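Local coordinates for glucose import ATP-binding protein GlcV (Sulfolobus solfataricus, PDB 1OXX) that hydrolyses ATP to power glucose uptake as the nucleotide-binding subunit of the GlcSTUV ABC transporter, at residues 8-13 with 57-62; 20-25 with 216-221; 52-57 with 77-82. The protein carries 1 engineered substitution. All blocks are in the same frame, centred on the assembly; numbering follows the deposited sequence.

Interaction 1. Residues 8-13 with 57-62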
ATOM      1  N   ASN A   8     -12.703 -13.514  12.041  1.00  5.92           N
ATOM      2  CA  ASN A   8     -13.789 -12.605  12.390  1.00  6.43           C
ATOM      3  C   ASN A   8     -13.363 -11.460  13.289  1.00  8.37           C
ATOM      4  O   ASN A   8     -14.033 -11.144  14.272  1.00 11.33           O
ATOM      5  CB  ASN A   8     -14.929 -13.378  13.063  1.00 10.55           C
ATOM      6  CG  ASN A   8     -15.484 -14.463  12.191  1.00 13.83           C
ATOM      7  OD1 ASN A   8     -15.646 -15.599  12.630  1.00 18.68           O
ATOM      8  ND2 ASN A   8     -15.795 -14.119  10.953  1.00 16.32           N
ATOM      9  N   VAL A   9     -12.253 -10.825  12.957  1.00  6.08           N
ATOM     10  CA  VAL A   9     -11.749  -9.772  13.821  1.00  6.95           C
ATOM     11  C   VAL A   9     -12.448  -8.437  13.618  1.00  6.84           C
ATOM     12  O   VAL A   9     -12.480  -7.890  12.515  1.00  9.40           O
ATOM     13  CB  VAL A   9     -10.278  -9.597  13.635  1.00  4.87           C
ATOM     14  CG1 VAL A   9      -9.809  -8.271  14.205  1.00 10.52           C
ATOM     15  CG2 VAL A   9      -9.544 -10.806  14.281  1.00 10.52           C
ATOM     16  N   SER A  10     -13.020  -7.926  14.708  1.00  8.42           N
ATOM     17  CA  SER A  10     -13.630  -6.611  14.710  1.00  6.14           C
ATOM     18  C   SER A  10     -12.988  -5.776  15.807  1.00  8.85           C
ATOM     19  O   SER A  10     -12.459  -6.305  16.782  1.00 11.21           O
ATOM     20  CB  SER A  10     -15.123  -6.727  14.961  1.00 10.32           C
ATOM     21  OG  SER A  10     -15.766  -7.406  13.901  1.00 12.11           O
ATOM     22  N   LYS A  11     -13.021  -4.463  15.636  1.00  6.12           N
ATOM     23  CA  LYS A  11     -12.463  -3.545  16.614  1.00  5.88           C
ATOM     24  C   LYS A  11     -13.339  -2.297  16.613  1.00  6.47           C
ATOM     25  O   LYS A  11     -13.564  -1.688  15.565  1.00  6.70           O
ATOM     26  CB  LYS A  11     -11.018  -3.162  16.283  1.00  7.72           C
ATOM     27  CG  LYS A  11     -10.398  -2.233  17.304  1.00 10.62           C
ATOM     28  CD  LYS A  11     -10.332  -2.868  18.671  1.00 12.57           C
ATOM     29  CE  LYS A  11      -9.702  -1.940  19.681  1.00 17.99           C
ATOM     30  NZ  LYS A  11      -9.640  -2.595  21.008  1.00 16.17           N
ATOM     31  N   VAL A  12     -13.860  -1.957  17.788  1.00  8.88           N
ATOM     32  CA  VAL A  12     -14.667  -0.767  17.950  1.00  5.89           C
ATOM     33  C   VAL A  12     -14.006   0.186  18.928  1.00  7.23           C
ATOM     34  O   VAL A  12     -13.198  -0.217  19.776  1.00  9.90           O
ATOM     35  CB  VAL A  12     -16.093  -1.095  18.445  1.00  8.14           C
ATOM     36  CG1 VAL A  12     -16.738  -2.133  17.560  1.00  9.35           C
ATOM     37  CG2 VAL A  12     -16.073  -1.540  19.890  1.00  7.69           C
ATOM     38  N   PHE A  13     -14.325   1.461  18.764  1.00  5.69           N
ATOM     39  CA  PHE A  13     -13.910   2.510  19.679  1.00  7.24           C
ATOM     40  C   PHE A  13     -15.162   3.299  20.067  1.00  5.67           C
ATOM     41  O   PHE A  13     -16.245   3.065  19.521  1.00  5.36           O
ATOM     42  CB  PHE A  13     -12.886   3.431  19.017  1.00  7.34           C
ATOM     43  CG  PHE A  13     -11.574   2.762  18.715  1.00 10.50           C
ATOM     44  CD1 PHE A  13     -11.225   2.452  17.414  1.00  9.51           C
ATOM     45  CD2 PHE A  13     -10.697   2.439  19.732  1.00 13.57           C
ATOM     46  CE1 PHE A  13     -10.012   1.834  17.129  1.00 10.81           C
ATOM     47  CE2 PHE A  13      -9.488   1.820  19.452  1.00 16.58           C
ATOM     48  CZ  PHE A  13      -9.147   1.524  18.153  1.00 13.50           C
ATOM     49  N   PRO A  57      -8.486  -7.520  19.352  1.00  7.47           N
ATOM     50  CA  PRO A  57      -9.808  -7.508  18.726  1.00  5.75           C
ATOM     51  C   PRO A  57     -10.866  -7.272  19.792  1.00  7.17           C
ATOM     52  O   PRO A  57     -10.736  -7.758  20.925  1.00  7.51           O
ATOM     53  CB  PRO A  57      -9.964  -8.922  18.164  1.00  7.57           C
ATOM     54  CG  PRO A  57      -8.574  -9.481  18.106  1.00  9.50           C
ATOM     55  CD  PRO A  57      -7.810  -8.815  19.192  1.00  8.74           C
ATOM     56  N   SER A  58     -11.890  -6.499  19.454  1.00  6.69           N
ATOM     57  CA  SER A  58     -13.058  -6.347  20.340  1.00  5.93           C
ATOM     58  C   SER A  58     -13.813  -7.675  20.342  1.00  7.21           C
ATOM     59  O   SER A  58     -14.211  -8.181  21.401  1.00 11.53           O
ATOM     60  CB  SER A  58     -13.951  -5.193  19.870  1.00  5.74           C
ATOM     61  OG  SER A  58     -13.259  -3.954  19.909  1.00 11.22           O
ATOM     62  N   THR A  59     -14.009  -8.224  19.150  1.00  6.88           N
ATOM     63  CA  THR A  59     -14.565  -9.547  18.972  1.00  7.63           C
ATOM     64  C   THR A  59     -13.732 -10.256  17.924  1.00  8.07           C
ATOM     65  O   THR A  59     -13.057  -9.613  17.100  1.00  7.10           O
ATOM     66  CB  THR A  59     -16.039  -9.502  18.578  1.00 10.98           C
ATOM     67  OG1 THR A  59     -16.199  -8.692  17.417  1.00  9.25           O
ATOM     68  CG2 THR A  59     -16.844  -8.809  19.649  1.00 14.30           C
ATOM     69  N   GLY A  60     -13.741 -11.582  17.978  1.00  6.95           N
ATOM     70  CA  GLY A  60     -12.947 -12.384  17.067  1.00  5.39           C
ATOM     71  C   GLY A  60     -11.639 -12.867  17.676  1.00  6.89           C
ATOM     72  O   GLY A  60     -11.282 -12.523  18.804  1.00  6.59           O
ATOM     73  N   GLU A  61     -10.889 -13.620  16.882  1.00  6.55           N
ATOM     74  CA  GLU A  61      -9.693 -14.292  17.362  1.00  6.37           C
ATOM     75  C   GLU A  61      -8.506 -14.146  16.415  1.00  3.28           C
ATOM     76  O   GLU A  61      -8.681 -14.039  15.205  1.00  6.11           O
ATOM     77  CB  GLU A  61     -10.011 -15.777  17.543  1.00  7.35           C
ATOM     78  CG  GLU A  61     -11.179 -16.037  18.497  1.00  9.56           C
ATOM     79  CD  GLU A  61     -12.546 -15.971  17.827  1.00 16.48           C
ATOM     80  OE1 GLU A  61     -12.694 -16.481  16.694  1.00 18.29           O
ATOM     81  OE2 GLU A  61     -13.484 -15.421  18.444  1.00 22.18           O
ATOM     82  N   LEU A  62      -7.307 -14.191  16.983  1.00  4.05           N
ATOM     83  CA  LEU A  62      -6.075 -14.091  16.217  1.00  3.33           C
ATOM     84  C   LEU A  62      -5.139 -15.209  16.637  1.00  5.78           C
ATOM     85  O   LEU A  62      -4.906 -15.384  17.826  1.00  5.27           O
ATOM     86  CB  LEU A  62      -5.428 -12.738  16.486  1.00  4.80           C
ATOM     87  CG  LEU A  62      -4.093 -12.450  15.790  1.00  4.15           C
ATOM     88  CD1 LEU A  62      -4.281 -12.397  14.292  1.00  4.60           C
ATOM     89  CD2 LEU A  62      -3.481 -11.152  16.294  1.00  4.66           C
TER
HETATM   90  O   HOH W   1     -16.082  -9.927  15.109  1.00 20.44           O
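Ser-58 reaches across to the strand through its hydroxyl: the N-H of Val-12 points almost straight at Ser-58 OG, 3.0 Å away at 169°. OG stands anti to the carbonyl carbon (chi1 -62°), which sets it beside its own N, facing Val-12 N, and Lys-11 CD lies against the same oxygen at 3.4 Å. Ser-10 O takes the N-H of Ser-58 at 2.7 Å and, weakly, that of Thr-59, so two successive residues face one: a classic beta bulge. In return Ser-10 N gives Thr-59 O a nearly linear bond of 2.9 Å. On the face carrying Ser-10 and Thr-59, one water joins Ser-10 OG, Thr-59 OG1 and Asn-8 O; Ser-10 OG also bonds the N-H of Asn-23. Val-9 CG1 meets Pro-57 CB at 4.0 Å, and at Gly-60 a side chain would run into Asn-8 O. Lys-11 bends at chi2 past the serine to a salt bridge with Asp-55. With an alanine in place of Ser-58 the N-H of Val-12 would probably lose its acceptor, and a small gap would open beside Lys-11 CD. A hydroxyl thus stands in for a backbone carbonyl, two residues beyond the bulged Ser-10.

Interaction 2. Residues 20-25 with 216-221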
ATOM      1  N   ALA A  20     -13.894   0.300  13.633  1.00  7.51           N
ATOM      2  CA  ALA A  20     -12.660   0.467  12.878  1.00  7.91           C
ATOM      3  C   ALA A  20     -12.364  -0.727  11.979  1.00  7.61           C
ATOM      4  O   ALA A  20     -11.801  -0.579  10.886  1.00  8.52           O
ATOM      5  CB  ALA A  20     -11.504   0.703  13.833  1.00  9.74           C
ATOM      6  N   LEU A  21     -12.699  -1.916  12.472  1.00  7.41           N
ATOM      7  CA  LEU A  21     -12.570  -3.147  11.708  1.00  6.85           C
ATOM      8  C   LEU A  21     -13.833  -3.961  11.907  1.00  5.46           C
ATOM      9  O   LEU A  21     -14.301  -4.134  13.044  1.00  6.56           O
ATOM     10  CB  LEU A  21     -11.360  -3.967  12.158  1.00  8.58           C
ATOM     11  CG  LEU A  21      -9.990  -3.326  12.024  1.00  8.68           C
ATOM     12  CD1 LEU A  21      -8.980  -4.188  12.755  1.00  9.67           C
ATOM     13  CD2 LEU A  21      -9.615  -3.155  10.570  1.00 11.03           C
ATOM     14  N   ASP A  22     -14.349  -4.484  10.802  1.00  6.72           N
ATOM     15  CA  ASP A  22     -15.613  -5.208  10.792  1.00  7.13           C
ATOM     16  C   ASP A  22     -15.465  -6.612  10.193  1.00  8.72           C
ATOM     17  O   ASP A  22     -15.387  -6.770   8.974  1.00 10.82           O
ATOM     18  CB  ASP A  22     -16.656  -4.407  10.011  1.00  9.73           C
ATOM     19  CG  ASP A  22     -18.030  -4.984  10.126  1.00 13.14           C
ATOM     20  OD1 ASP A  22     -18.994  -4.293   9.729  1.00 19.45           O
ATOM     21  OD2 ASP A  22     -18.252  -6.114  10.587  1.00 12.66           O
ATOM     22  N   ASN A  23     -15.389  -7.621  11.062  1.00  7.79           N
ATOM     23  CA  ASN A  23     -15.328  -9.030  10.662  1.00  8.89           C
ATOM     24  C   ASN A  23     -14.291  -9.354   9.588  1.00  6.64           C
ATOM     25  O   ASN A  23     -14.609  -9.888   8.520  1.00  8.06           O
ATOM     26  CB  ASN A  23     -16.699  -9.519  10.225  1.00 11.58           C
ATOM     27  CG  ASN A  23     -16.989 -10.904  10.735  1.00 35.89           C
ATOM     28  OD1 ASN A  23     -17.283 -11.084  11.915  1.00 31.52           O
ATOM     29  ND2 ASN A  23     -16.889 -11.897   9.856  1.00 57.14           N
ATOM     30  N   VAL A  24     -13.049  -9.030   9.901  1.00  6.28           N
ATOM     31  CA  VAL A  24     -11.950  -9.257   8.979  1.00  6.59           C
ATOM     32  C   VAL A  24     -11.460 -10.695   9.073  1.00  6.22           C
ATOM     33  O   VAL A  24     -11.179 -11.203  10.160  1.00  6.53           O
ATOM     34  CB  VAL A  24     -10.797  -8.294   9.248  1.00  7.37           C
ATOM     35  CG1 VAL A  24      -9.610  -8.621   8.363  1.00  9.33           C
ATOM     36  CG2 VAL A  24     -11.237  -6.859   9.043  1.00 10.49           C
ATOM     37  N   ASN A  25     -11.376 -11.353   7.925  1.00  4.14           N
ATOM     38  CA  ASN A  25     -10.919 -12.726   7.846  1.00  6.53           C
ATOM     39  C   ASN A  25      -9.795 -12.871   6.809  1.00  6.39           C
ATOM     40  O   ASN A  25     -10.001 -12.593   5.628  1.00  7.14           O
ATOM     41  CB  ASN A  25     -12.072 -13.651   7.479  1.00  5.62           C
ATOM     42  CG  ASN A  25     -13.047 -13.844   8.629  1.00  6.74           C
ATOM     43  OD1 ASN A  25     -12.763 -14.594   9.555  1.00  7.87           O
ATOM     44  ND2 ASN A  25     -14.185 -13.139   8.585  1.00  8.73           N
ATOM     45  N   LYS A 216     -13.796   1.315   4.857  1.00 15.89           N
ATOM     46  CA  LYS A 216     -14.755   1.453   5.949  1.00 12.63           C
ATOM     47  C   LYS A 216     -14.670   0.293   6.943  1.00  9.86           C
ATOM     48  O   LYS A 216     -15.682  -0.173   7.454  1.00 17.22           O
ATOM     49  CB  LYS A 216     -16.173   1.589   5.398  1.00 20.16           C
ATOM     50  N   GLY A 217     -13.456  -0.200   7.188  1.00 11.83           N
ATOM     51  CA  GLY A 217     -13.224  -1.258   8.161  1.00 11.12           C
ATOM     52  C   GLY A 217     -13.443  -2.663   7.624  1.00  7.42           C
ATOM     53  O   GLY A 217     -13.268  -3.662   8.333  1.00  8.39           O
ATOM     54  N   LYS A 218     -13.804  -2.748   6.348  1.00  7.74           N
ATOM     55  CA  LYS A 218     -14.121  -4.020   5.734  1.00  7.75           C
ATOM     56  C   LYS A 218     -13.108  -4.387   4.660  1.00  6.54           C
ATOM     57  O   LYS A 218     -12.644  -3.543   3.903  1.00  7.11           O
ATOM     58  CB  LYS A 218     -15.516  -3.984   5.113  1.00  9.76           C
ATOM     59  CG  LYS A 218     -16.661  -3.806   6.102  1.00 14.05           C
ATOM     60  CD  LYS A 218     -18.000  -3.931   5.376  1.00 26.31           C
ATOM     61  CE  LYS A 218     -19.172  -3.746   6.322  1.00 23.08           C
ATOM     62  NZ  LYS A 218     -20.466  -3.793   5.588  1.00 29.59           N
ATOM     63  N   LEU A 219     -12.726  -5.655   4.652  1.00  7.21           N
ATOM     64  CA  LEU A 219     -11.843  -6.183   3.636  1.00  6.93           C
ATOM     65  C   LEU A 219     -12.705  -6.455   2.413  1.00  9.72           C
ATOM     66  O   LEU A 219     -13.554  -7.359   2.436  1.00 10.98           O
ATOM     67  CB  LEU A 219     -11.228  -7.471   4.155  1.00 13.53           C
ATOM     68  CG  LEU A 219     -10.103  -8.076   3.353  1.00 19.48           C
ATOM     69  CD1 LEU A 219      -8.889  -7.178   3.435  1.00 19.31           C
ATOM     70  CD2 LEU A 219      -9.803  -9.459   3.912  1.00 19.40           C
ATOM     71  N   VAL A 220     -12.519  -5.660   1.362  1.00  6.25           N
ATOM     72  CA  VAL A 220     -13.416  -5.702   0.212  1.00  5.20           C
ATOM     73  C   VAL A 220     -12.881  -6.491  -0.977  1.00  6.65           C
ATOM     74  O   VAL A 220     -13.657  -6.896  -1.847  1.00  6.75           O
ATOM     75  CB  VAL A 220     -13.819  -4.276  -0.236  1.00  4.89           C
ATOM     76  CG1 VAL A 220     -14.611  -3.545   0.859  1.00  7.34           C
ATOM     77  CG2 VAL A 220     -12.635  -3.461  -0.635  1.00  7.30           C
ATOM     78  N   GLN A 221     -11.568  -6.724  -1.016  1.00  5.80           N
ATOM     79  CA  GLN A 221     -10.951  -7.513  -2.076  1.00  4.29           C
ATOM     80  C   GLN A 221      -9.578  -7.968  -1.615  1.00  6.87           C
ATOM     81  O   GLN A 221      -8.895  -7.271  -0.851  1.00  6.39           O
ATOM     82  CB  GLN A 221     -10.817  -6.696  -3.372  1.00  5.03           C
ATOM     83  CG  GLN A 221     -10.333  -7.516  -4.565  1.00  4.67           C
ATOM     84  CD  GLN A 221     -10.459  -6.784  -5.889  1.00  5.73           C
ATOM     85  OE1 GLN A 221     -10.843  -5.599  -5.935  1.00  5.60           O
ATOM     86  NE2 GLN A 221     -10.130  -7.481  -6.981  1.00  7.51           N
TER
HETATM   87  O   HOH W   2     -14.120  -7.488   6.478  1.00 17.83           O
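Two sheets meet here, joined mainly through backbone: strand 18-28, outermost in the antiparallel sheet, meets the hairpin turn at Gly-217 that leads into strand 218-223, outermost in the mixed sheet, and the two then draw apart. No ladder runs between them. Their one direct hydrogen bond goes from Asp-22 N to Gly-217 O, 2.8 Å long, the donor above the carbonyl plane. Leu-21 CA adds a C-H contact to the same oxygen at 3.5 Å. Gly-217 comes close to the chain at Ala-20, its CA 3.1 Å from Ala-20 O; a side chain would strike that carbonyl, and phi at 84° also suits glycine. A water bridges the gap, donating to Asp-22 O and accepting from Leu-219 N, 2.9 Å each.

The side chains of Asp-22 and Lys-218 run alongside one another, pointing the same way. The carboxylate swings out opposite the backbone N (chi1 -172°), along the extended lysine, and Asp-22 OD1 comes 3.5 Å from Lys-218 CE, while NZ stays 4.4 Å from OD1, too far for a salt bridge. Leu-219 CD2 covers Asn-25 O at 3.6 Å. Leu-21 turns away, onto Phe-47 and Ile-50 of helix 41-52. An antiparallel beta subdomain set beside the P-loop NTPase core sheet is characteristic of the ABC-ATPase fold.

Interaction 3. Residues 52-57 with 77-82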
ATOM      1  N   ALA A  52       0.374  -6.877  16.057  1.00  6.24           N
ATOM      2  CA  ALA A  52       1.555  -6.717  16.915  1.00  7.64           C
ATOM      3  C   ALA A  52       1.285  -7.107  18.358  1.00  7.99           C
ATOM      4  O   ALA A  52       2.187  -7.531  19.075  1.00  9.58           O
ATOM      5  CB  ALA A  52       2.062  -5.294  16.856  1.00  6.68           C
ATOM      6  N   GLY A  53       0.043  -6.970  18.795  1.00  5.39           N
ATOM      7  CA  GLY A  53      -0.302  -7.258  20.173  1.00  5.06           C
ATOM      8  C   GLY A  53      -0.341  -5.986  21.014  1.00  7.94           C
ATOM      9  O   GLY A  53      -0.435  -6.050  22.239  1.00 12.09           O
ATOM     10  N   LEU A  54      -0.275  -4.835  20.357  1.00  7.08           N
ATOM     11  CA  LEU A  54      -0.370  -3.534  21.033  1.00  9.73           C
ATOM     12  C   LEU A  54      -1.835  -3.167  21.282  1.00 11.73           C
ATOM     13  O   LEU A  54      -2.154  -2.243  22.044  1.00 12.22           O
ATOM     14  CB  LEU A  54       0.334  -2.451  20.215  1.00  9.05           C
ATOM     15  CG  LEU A  54       1.846  -2.668  20.074  1.00 15.32           C
ATOM     16  CD1 LEU A  54       2.438  -1.739  19.043  1.00 16.25           C
ATOM     17  CD2 LEU A  54       2.526  -2.484  21.428  1.00 15.77           C
ATOM     18  N   ASP A  55      -2.720  -3.888  20.604  1.00  9.19           N
ATOM     19  CA  ASP A  55      -4.150  -3.766  20.802  1.00  8.14           C
ATOM     20  C   ASP A  55      -4.741  -5.156  20.598  1.00  9.82           C
ATOM     21  O   ASP A  55      -4.022  -6.094  20.244  1.00  9.21           O
ATOM     22  CB  ASP A  55      -4.750  -2.753  19.834  1.00  9.35           C
ATOM     23  CG  ASP A  55      -6.097  -2.212  20.304  1.00 17.53           C
ATOM     24  OD1 ASP A  55      -6.676  -2.739  21.289  1.00 14.20           O
ATOM     25  OD2 ASP A  55      -6.648  -1.252  19.738  1.00 24.80           O
ATOM     26  N   VAL A  56      -6.038  -5.294  20.851  1.00  8.06           N
ATOM     27  CA  VAL A  56      -6.721  -6.572  20.721  1.00  5.34           C
ATOM     28  C   VAL A  56      -8.035  -6.439  19.976  1.00  7.49           C
ATOM     29  O   VAL A  56      -8.628  -5.361  19.959  1.00  8.39           O
ATOM     30  CB  VAL A  56      -7.022  -7.186  22.102  1.00 10.79           C
ATOM     31  CG1 VAL A  56      -5.722  -7.518  22.830  1.00 14.36           C
ATOM     32  CG2 VAL A  56      -7.874  -6.259  22.931  1.00 10.71           C
ATOM     33  N   PRO A  57      -8.486  -7.520  19.352  1.00  7.47           N
ATOM     34  CA  PRO A  57      -9.808  -7.508  18.726  1.00  5.75           C
ATOM     35  C   PRO A  57     -10.866  -7.272  19.792  1.00  7.17           C
ATOM     36  O   PRO A  57     -10.736  -7.758  20.925  1.00  7.51           O
ATOM     37  CB  PRO A  57      -9.964  -8.922  18.164  1.00  7.57           C
ATOM     38  CG  PRO A  57      -8.574  -9.481  18.106  1.00  9.50           C
ATOM     39  CD  PRO A  57      -7.810  -8.815  19.192  1.00  8.74           C
ATOM     40  N   VAL A  77      -1.252 -13.558  24.385  1.00  8.87           N
ATOM     41  CA  VAL A  77       0.194 -13.559  24.219  1.00  7.05           C
ATOM     42  C   VAL A  77       0.605 -12.118  23.903  1.00 10.19           C
ATOM     43  O   VAL A  77       0.212 -11.570  22.878  1.00  9.30           O
ATOM     44  CB  VAL A  77       0.625 -14.463  23.048  1.00  8.66           C
ATOM     45  CG1 VAL A  77       2.124 -14.366  22.828  1.00  9.69           C
ATOM     46  CG2 VAL A  77       0.159 -15.903  23.265  1.00  8.62           C
ATOM     47  N   PRO A  78       1.364 -11.481  24.778  1.00 11.30           N
ATOM     48  CA  PRO A  78       1.779 -10.087  24.583  1.00 11.34           C
ATOM     49  C   PRO A  78       2.829  -9.914  23.483  1.00 10.80           C
ATOM     50  O   PRO A  78       3.423 -10.914  23.066  1.00 11.08           O
ATOM     51  CB  PRO A  78       2.357  -9.740  25.951  1.00 18.90           C
ATOM     52  CG  PRO A  78       2.976 -11.018  26.341  1.00 15.45           C
ATOM     53  CD  PRO A  78       1.903 -12.028  26.037  1.00 14.86           C
ATOM     54  N   PRO A  79       3.060  -8.689  23.001  1.00 11.72           N
ATOM     55  CA  PRO A  79       3.972  -8.482  21.868  1.00 11.33           C
ATOM     56  C   PRO A  79       5.359  -9.109  22.032  1.00 12.48           C
ATOM     57  O   PRO A  79       5.868  -9.709  21.088  1.00 16.62           O
ATOM     58  CB  PRO A  79       4.097  -6.952  21.772  1.00 14.40           C
ATOM     59  CG  PRO A  79       2.968  -6.395  22.536  1.00 17.40           C
ATOM     60  CD  PRO A  79       2.481  -7.429  23.488  1.00 15.47           C
ATOM     61  N   GLU A  80       5.947  -8.975  23.212  1.00 16.17           N
ATOM     62  CA  GLU A  80       7.314  -9.449  23.421  1.00 20.67           C
ATOM     63  C   GLU A  80       7.456 -10.967  23.301  1.00 18.41           C
ATOM     64  O   GLU A  80       8.579 -11.486  23.202  1.00 19.39           O
ATOM     65  CB  GLU A  80       7.852  -8.963  24.768  1.00 23.06           C
ATOM     66  CG  GLU A  80       7.140  -9.525  25.979  1.00 25.43           C
ATOM     67  CD  GLU A  80       5.964  -8.676  26.417  1.00 30.21           C
ATOM     68  OE1 GLU A  80       5.440  -7.893  25.589  1.00 31.83           O
ATOM     69  OE2 GLU A  80       5.556  -8.797  27.594  1.00 26.85           O
ATOM     70  N   ASP A  81       6.336 -11.678  23.297  1.00 15.23           N
ATOM     71  CA  ASP A  81       6.371 -13.130  23.177  1.00 14.35           C
ATOM     72  C   ASP A  81       5.903 -13.637  21.810  1.00 13.68           C
ATOM     73  O   ASP A  81       5.761 -14.846  21.635  1.00 17.69           O
ATOM     74  CB  ASP A  81       5.514 -13.772  24.257  1.00 14.31           C
ATOM     75  CG  ASP A  81       6.055 -13.544  25.657  1.00 24.73           C
ATOM     76  OD1 ASP A  81       7.241 -13.179  25.798  1.00 29.79           O
ATOM     77  OD2 ASP A  81       5.352 -13.714  26.675  1.00 24.75           O
ATOM     78  N   ARG A  82       5.655 -12.732  20.855  1.00  9.29           N
ATOM     79  CA  ARG A  82       5.151 -13.111  19.531  1.00 10.63           C
ATOM     80  C   ARG A  82       6.158 -13.248  18.365  1.00 11.36           C
ATOM     81  O   ARG A  82       5.775 -13.522  17.222  1.00 12.00           O
ATOM     82  CB  ARG A  82       4.109 -12.098  19.106  1.00  8.99           C
ATOM     83  CG  ARG A  82       2.819 -12.171  19.872  1.00  7.18           C
ATOM     84  CD  ARG A  82       1.785 -11.282  19.269  1.00  7.05           C
ATOM     85  NE  ARG A  82       0.592 -11.186  20.100  1.00  6.08           N
ATOM     86  CZ  ARG A  82      -0.544 -10.633  19.696  1.00  6.17           C
ATOM     87  NH1 ARG A  82      -0.675 -10.136  18.465  1.00  5.80           N
ATOM     88  NH2 ARG A  82      -1.559 -10.581  20.537  1.00  8.15           N
TER
HETATM   89  O   HOH W   3      -3.636  -8.735  19.558  1.00 12.39           O
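Val-77 O is gripped by two nitrogens of Arg-82, NE at 2.8 Å and NH2 at 3.1 Å, both donating side-on with the oxygen close to the guanidinium plane. This pins the flat group in its rotation and presents one face to Gly-53, whose CA lies 3.2 Å above the plane, offset toward the rim. The arginine reaches there extended from CG to NE. NH1 is 3.3 Å from Gly-53 N, but both are donors; NH1 bonds instead to Ile-51 O and to Ile-50 O, which also takes the Gly-53 N-H, and this draws the two donors together. Gly-53, the C-prime residue of the Schellman motif ending helix 41-52, could hardly carry a side chain, which would collide with Arg-82 CZ. Pro-79 packs on the helix end, its CB 3.4 Å from Ala-52 O and its CG 3.4 Å from Gly-53 O; Leu-54 crosses Pro-79 at about a right angle, CD2 to CG 4.1 Å. A water accepts from Arg-82 NH2 and donates to Asp-55 O. Phe-64 adds a cation-pi partner. Through its NH1 bonds the buried positive charge sits at the carbonyl-rich C-terminal helix end, where the dipole would probably favour it.

Helix 41-52, whose start belongs to the P-loop, is the common neighbour of all three contacts. Interactions 1 and 2 lie 10 Å apart between centres and share adjacent strands: Lys-11 O bonds Ala-20 N at 2.8 Å, and Asn-8 N meets Asn-25 OD1 at 2.7 Å. Interactions 1 and 3, 13 Å apart, have Pro-57 in common and are tied by the salt bridge from Lys-11 NZ to Asp-55 OD1, 3.0 Å. Interactions 2 and 3 do not touch, their nearest atoms being about 7 Å apart. Thr-46, inferred to bind ATP, lies about 4 Å from the side chains of both Lys-11 and Leu-21, so interactions 1 and 2 border the nucleotide-binding segment.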